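Concanavalin A-like lectin protein kinase family protein (Theobroma cacao, PDB 6CTH) probably transfers phosphate from ATP to hydroxyl groups of target proteins through its kinase domain. Local coordinates at residues 113-118 with 208-213; 259-264 with 284-289. All blocks are in the same frame, centred on the assembly; numbering follows the deposited sequence.

Interaction 1: 113-118 with 208-213; sequences EVRYRI and LEIASG
The terminal nitrogen NH1 of R115 is gripped by two acceptors: across the contact it donates to the backbone carbonyl of I210, NH1 to O 2.9 Å, and it also forms a salt bridge with D247. The first bond is fairly straight, with 157° at the hydrogen. I210 O sits at the edge of the guanidinium, close to its plane, and receives the N-H almost head-on. A third tie, from NE of R115 to the backbone O of L110, helps hold the guanidinium's orientation. The guanidinium, buried with the rest of the side chain, thus has acceptors at both NE and NH1, and the nearby carboxylate of D247 probably favours its positive charge.

R115 reaches this position with an arm extended from CG to NE, which runs past the I210 side chain in the opposite direction. The methyl CG2 of I210 lies against the root of that arm, 3.6 Å from R115 CB. With chi1 at -69°, I210 CG2 lies anti to the backbone N, and CG1 carries CD1 toward I118, whose CG2 it meets at 4.1 Å. L99 of helix 99-103 touches both isoleucines.

The acceptor belongs to the last turn of its helix, which ends at S212; G213 follows with positive phi. In that turn S212 OG bonds back to L208 O at 2.8 Å. The two helices run antiparallel, at 177°, and the axes of the two segments approach to 10.0 Å. This pairing, helix 112-132 beside the end of helix 196-212, corresponds to αE against αF in the helical C-lobe of the protein kinase fold.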
loop_
_atom_site.group_PDB
_atom_site.type_symbol
_atom_site.label_atom_id
_atom_site.label_comp_id
_atom_site.label_asym_id
_atom_site.label_seq_id
_atom_site.Cartn_x
_atom_site.Cartn_y
_atom_site.Cartn_z
ATOM N N GLU A 113 -7.009 7.865 15.595
ATOM C CA GLU A 113 -5.659 7.695 16.117
ATOM C C GLU A 113 -4.920 6.533 15.389
ATOM O O GLU A 113 -3.747 6.660 15.016
ATOM C CB GLU A 113 -5.680 7.490 17.648
ATOM N N VAL A 114 -5.620 5.440 15.154
ATOM C CA VAL A 114 -5.044 4.324 14.410
ATOM C C VAL A 114 -4.743 4.707 12.955
ATOM O O VAL A 114 -3.672 4.389 12.463
ATOM C CB VAL A 114 -5.913 3.062 14.528
ATOM C CG1 VAL A 114 -5.500 2.011 13.504
ATOM C CG2 VAL A 114 -5.848 2.500 15.946
ATOM N N ARG A 115 -5.631 5.445 12.300
ATOM C CA ARG A 115 -5.394 5.840 10.916
ATOM C C ARG A 115 -4.164 6.730 10.718
ATOM O O ARG A 115 -3.398 6.539 9.784
ATOM C CB ARG A 115 -6.617 6.570 10.363
ATOM C CG ARG A 115 -7.821 5.682 10.128
ATOM C CD ARG A 115 -9.012 6.491 9.646
ATOM N NE ARG A 115 -10.270 5.823 9.947
ATOM C CZ ARG A 115 -11.301 5.755 9.113
ATOM N NH1 ARG A 115 -11.231 6.317 7.918
ATOM N NH2 ARG A 115 -12.402 5.123 9.479
ATOM N N TYR A 116 -3.982 7.694 11.611
ATOM C CA TYR A 116 -2.862 8.643 11.540
ATOM C C TYR A 116 -1.569 7.847 11.793
ATOM O O TYR A 116 -0.571 8.106 11.142
ATOM C CB TYR A 116 -3.017 9.768 12.537
ATOM C CG TYR A 116 -2.267 11.052 12.195
ATOM C CD1 TYR A 116 -2.590 11.789 11.069
ATOM C CD2 TYR A 116 -1.276 11.544 13.016
ATOM C CE1 TYR A 116 -1.922 12.949 10.752
ATOM C CE2 TYR A 116 -0.578 12.719 12.710
ATOM C CZ TYR A 116 -0.909 13.404 11.573
ATOM O OH TYR A 116 -0.287 14.580 11.279
ATOM N N ARG A 117 -1.627 6.876 12.696
ATOM C CA ARG A 117 -0.483 6.016 12.978
ATOM C C ARG A 117 -0.120 5.178 11.750
ATOM O O ARG A 117 1.046 5.022 11.418
ATOM C CB ARG A 117 -0.783 5.109 14.166
ATOM C CG ARG A 117 0.454 4.591 14.877
ATOM C CD ARG A 117 0.253 3.164 15.355
ATOM N NE ARG A 117 -0.674 3.088 16.477
ATOM C CZ ARG A 117 -1.573 2.124 16.638
ATOM N NH1 ARG A 117 -2.373 2.135 17.692
ATOM N NH2 ARG A 117 -1.673 1.153 15.745
ATOM N N ILE A 118 -1.135 4.649 11.073
ATOM C CA ILE A 118 -0.933 3.861 9.877
ATOM C C ILE A 118 -0.243 4.678 8.790
ATOM O O ILE A 118 0.656 4.180 8.116
ATOM C CB ILE A 118 -2.266 3.241 9.370
ATOM C CG1 ILE A 118 -2.709 2.086 10.310
ATOM C CG2 ILE A 118 -2.136 2.740 7.933
ATOM C CD1 ILE A 118 -4.137 1.619 10.148
ATOM N N LEU A 208 -5.120 10.047 1.423
ATOM C CA LEU A 208 -6.474 10.615 1.248
ATOM C C LEU A 208 -7.572 9.578 1.369
ATOM O O LEU A 208 -8.659 9.889 1.870
ATOM C CB LEU A 208 -6.546 11.369 -0.065
ATOM C CG LEU A 208 -5.622 12.588 -0.129
ATOM C CD1 LEU A 208 -5.694 13.303 -1.442
ATOM C CD2 LEU A 208 -5.848 13.584 1.010
ATOM N N GLU A 209 -7.308 8.353 0.898
ATOM C CA GLU A 209 -8.236 7.229 1.084
ATOM C C GLU A 209 -8.422 6.952 2.556
ATOM O O GLU A 209 -9.514 6.659 3.005
ATOM C CB GLU A 209 -7.773 5.947 0.389
ATOM C CG GLU A 209 -7.713 6.044 -1.119
ATOM C CD GLU A 209 -7.244 4.822 -1.820
ATOM O OE1 GLU A 209 -6.277 4.182 -1.291
ATOM O OE2 GLU A 209 -7.827 4.457 -2.901
ATOM N N ILE A 210 -7.313 6.958 3.325
ATOM C CA ILE A 210 -7.394 6.702 4.746
ATOM C C ILE A 210 -8.186 7.799 5.522
ATOM O O ILE A 210 -9.017 7.498 6.381
ATOM C CB ILE A 210 -5.960 6.516 5.291
ATOM C CG1 ILE A 210 -5.365 5.224 4.767
ATOM C CG2 ILE A 210 -5.894 6.526 6.806
ATOM C CD1 ILE A 210 -3.881 5.051 5.099
ATOM N N ALA A 211 -7.943 9.054 5.204
ATOM C CA ALA A 211 -8.683 10.183 5.795
ATOM C C ALA A 211 -10.200 10.099 5.515
ATOM O O ALA A 211 -11.016 10.398 6.393
ATOM C CB ALA A 211 -8.158 11.486 5.229
ATOM N N SER A 212 -10.525 9.695 4.302
ATOM C CA SER A 212 -11.894 9.858 3.761
ATOM C C SER A 212 -12.731 8.578 3.799
ATOM O O SER A 212 -13.982 8.628 3.688
ATOM C CB SER A 212 -11.790 10.402 2.325
ATOM O OG SER A 212 -11.358 9.389 1.408
ATOM N N GLY A 213 -12.078 7.421 3.921
ATOM C CA GLY A 213 -12.733 6.141 3.759
ATOM C C GLY A 213 -13.308 5.895 2.383
ATOM O O GLY A 213 -14.244 5.111 2.251
#

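Interaction 2: 259-264 with 284-289; sequences LECLVM and IQVLNF
The ring of F289 has the carbonyl oxygen of V286 over one face, 4.0 Å from the ring plane and nearer the ring's edge than its centre, while C261 approaches obliquely from the neighbouring helix. C261 CB is 3.9 Å from F289 CE1. Its sulfur stands 4.6 Å from the ring centroid and 37° off the ring normal, a Cys sulfur-aromatic contact. K257 adds a cation-pi interaction with the same ring.

F289 is where helix 280-287 stops. With positive phi it is the C-prime residue of a Schellman motif: its own N-H returns to V286 O, and the N-H of the following residue returns to Q285 O. The turn swings the phenyl back alongside helix 256-269, so the termination of one helix supplies part of the packing against another. In kinase terms these are the last two helices of the C-lobe, αI against αH.

C261 takes part in all but one of the residue pairs. Its SG is anti to the backbone N (chi1 -172°), which directs the sulfur into the last helical turn of 284-289. There it comes to 3.3 Å from V286 O, the oxygen already engaged by the Schellman turn, and 3.8 Å from V286 CG1. W268 and V265, farther along helix 256-269, also touch V286, extending the apolar seam beyond this turn.

L287 also turns one branch inward: its methyl CD2 lies 4.2 Å from C261 SG and reaches L262, where it meets CD1 at 4.4 Å.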
loop_
_atom_site.group_PDB
_atom_site.type_symbol
_atom_site.label_atom_id
_atom_site.label_comp_id
_atom_site.label_asym_id
_atom_site.label_seq_id
_atom_site.Cartn_x
_atom_site.Cartn_y
_atom_site.Cartn_z
ATOM N N LEU A 259 -6.171 16.031 10.921
ATOM C CA LEU A 259 -6.908 15.802 9.687
ATOM C C LEU A 259 -6.461 16.776 8.628
ATOM O O LEU A 259 -6.248 16.392 7.489
ATOM C CB LEU A 259 -8.432 15.932 9.874
ATOM C CG LEU A 259 -9.255 15.901 8.589
ATOM C CD1 LEU A 259 -9.120 14.602 7.799
ATOM C CD2 LEU A 259 -10.710 16.149 8.958
ATOM N N GLU A 260 -6.344 18.054 9.003
ATOM C CA GLU A 260 -5.867 19.056 8.093
ATOM C C GLU A 260 -4.505 18.682 7.560
ATOM O O GLU A 260 -4.222 18.817 6.370
ATOM C CB GLU A 260 -5.757 20.426 8.811
ATOM C CG GLU A 260 -5.287 21.556 7.923
ATOM C CD GLU A 260 -5.308 22.899 8.659
ATOM O OE1 GLU A 260 -4.621 23.011 9.687
ATOM O OE2 GLU A 260 -6.064 23.769 8.215
ATOM N N CYS A 261 -3.654 18.246 8.472
ATOM C CA CYS A 261 -2.286 17.936 8.121
ATOM C C CYS A 261 -2.246 16.778 7.144
ATOM O O CYS A 261 -1.537 16.841 6.149
ATOM C CB CYS A 261 -1.507 17.599 9.363
ATOM S SG CYS A 261 0.247 17.420 9.004
ATOM N N LEU A 262 -3.022 15.748 7.440
ATOM C CA LEU A 262 -3.117 14.566 6.569
ATOM C C LEU A 262 -3.616 14.926 5.199
ATOM O O LEU A 262 -3.049 14.490 4.213
ATOM C CB LEU A 262 -3.973 13.464 7.200
ATOM C CG LEU A 262 -4.043 12.131 6.432
ATOM C CD1 LEU A 262 -2.666 11.552 6.173
ATOM C CD2 LEU A 262 -4.861 11.102 7.194
ATOM N N VAL A 263 -4.672 15.743 5.119
ATOM C CA VAL A 263 -5.202 16.138 3.823
ATOM C C VAL A 263 -4.212 16.963 3.035
ATOM O O VAL A 263 -4.030 16.722 1.861
ATOM C CB VAL A 263 -6.555 16.899 3.979
ATOM C CG1 VAL A 263 -6.974 17.563 2.685
ATOM C CG2 VAL A 263 -7.643 15.937 4.424
ATOM N N MET A 264 -3.587 17.963 3.658
ATOM C CA MET A 264 -2.658 18.796 2.914
ATOM C C MET A 264 -1.404 18.025 2.471
ATOM O O MET A 264 -0.897 18.235 1.368
ATOM C CB MET A 264 -2.326 20.118 3.667
ATOM C CG MET A 264 -3.481 21.159 3.621
ATOM S SD MET A 264 -3.015 22.404 4.832
ATOM C CE MET A 264 -2.040 23.449 3.754
ATOM N N ILE A 284 7.273 13.186 6.503
ATOM C CA ILE A 284 7.267 12.735 7.881
ATOM C C ILE A 284 7.434 13.915 8.850
ATOM O O ILE A 284 6.738 13.950 9.881
ATOM C CB ILE A 284 8.344 11.657 8.146
ATOM C CG1 ILE A 284 8.000 10.379 7.389
ATOM C CG2 ILE A 284 8.517 11.358 9.644
ATOM C CD1 ILE A 284 9.152 9.424 7.184
ATOM N N GLN A 285 8.298 14.865 8.496
ATOM C CA GLN A 285 8.505 16.076 9.303
ATOM C C GLN A 285 7.165 16.843 9.456
ATOM O O GLN A 285 6.803 17.267 10.560
ATOM C CB GLN A 285 9.557 17.020 8.657
ATOM C CG GLN A 285 10.985 16.513 8.510
ATOM C CD GLN A 285 11.820 17.345 7.459
ATOM O OE1 GLN A 285 12.771 16.849 6.831
ATOM N NE2 GLN A 285 11.445 18.641 7.282
ATOM N N VAL A 286 6.415 16.993 8.354
ATOM C CA VAL A 286 5.143 17.720 8.382
ATOM C C VAL A 286 4.077 16.988 9.202
ATOM O O VAL A 286 3.345 17.622 9.985
ATOM C CB VAL A 286 4.652 18.048 6.970
ATOM C CG1 VAL A 286 3.261 18.674 6.990
ATOM C CG2 VAL A 286 5.641 18.972 6.285
ATOM N N LEU A 287 3.948 15.670 8.995
ATOM C CA LEU A 287 3.033 14.849 9.784
ATOM C C LEU A 287 3.284 14.913 11.297
ATOM O O LEU A 287 2.317 14.784 12.088
ATOM C CB LEU A 287 3.088 13.353 9.333
ATOM C CG LEU A 287 2.454 13.142 7.952
ATOM C CD1 LEU A 287 2.744 11.735 7.486
ATOM C CD2 LEU A 287 0.953 13.470 7.847
ATOM N N ASN A 288 4.551 15.090 11.685
ATOM C CA ASN A 288 4.936 15.225 13.101
ATOM C C ASN A 288 5.024 16.667 13.558
ATOM O O ASN A 288 5.560 16.932 14.644
ATOM C CB ASN A 288 6.262 14.506 13.355
ATOM C CG ASN A 288 6.128 13.016 13.215
ATOM O OD1 ASN A 288 6.420 12.441 12.163
ATOM N ND2 ASN A 288 5.594 12.385 14.237
ATOM N N PHE A 289 4.567 17.604 12.733
ATOM C CA PHE A 289 4.502 19.018 13.086
ATOM C C PHE A 289 5.877 19.566 13.463
ATOM O O PHE A 289 5.983 20.449 14.326
ATOM C CB PHE A 289 3.482 19.226 14.209
ATOM C CG PHE A 289 2.098 18.762 13.855
ATOM C CD1 PHE A 289 1.315 19.502 12.970
ATOM C CD2 PHE A 289 1.580 17.590 14.404
ATOM C CE1 PHE A 289 0.032 19.072 12.626
ATOM C CE2 PHE A 289 0.313 17.149 14.067
ATOM C CZ PHE A 289 -0.457 17.887 13.176
#

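How the interactions relate
Both contacts are buried in the C-lobe, but interaction 1 lies nearer the centre of the chain, and in interaction 2 F289 remains partly exposed. They join different helix pairs, αE with αF and αH with αI. The chemistry differs accordingly: a charged arginine caught by carbonyls and a carboxylate in the first, sulfur, methyls and an aromatic ring in the second. Y116 connects them, since it points away from helix 196-212 and its OH probably hydrogen-bonds to L287 O at 2.7 Å while packing against C261 and F289. L208 CD2 touches V263 O as well, so helix 256-269 meets both helices of interaction 1.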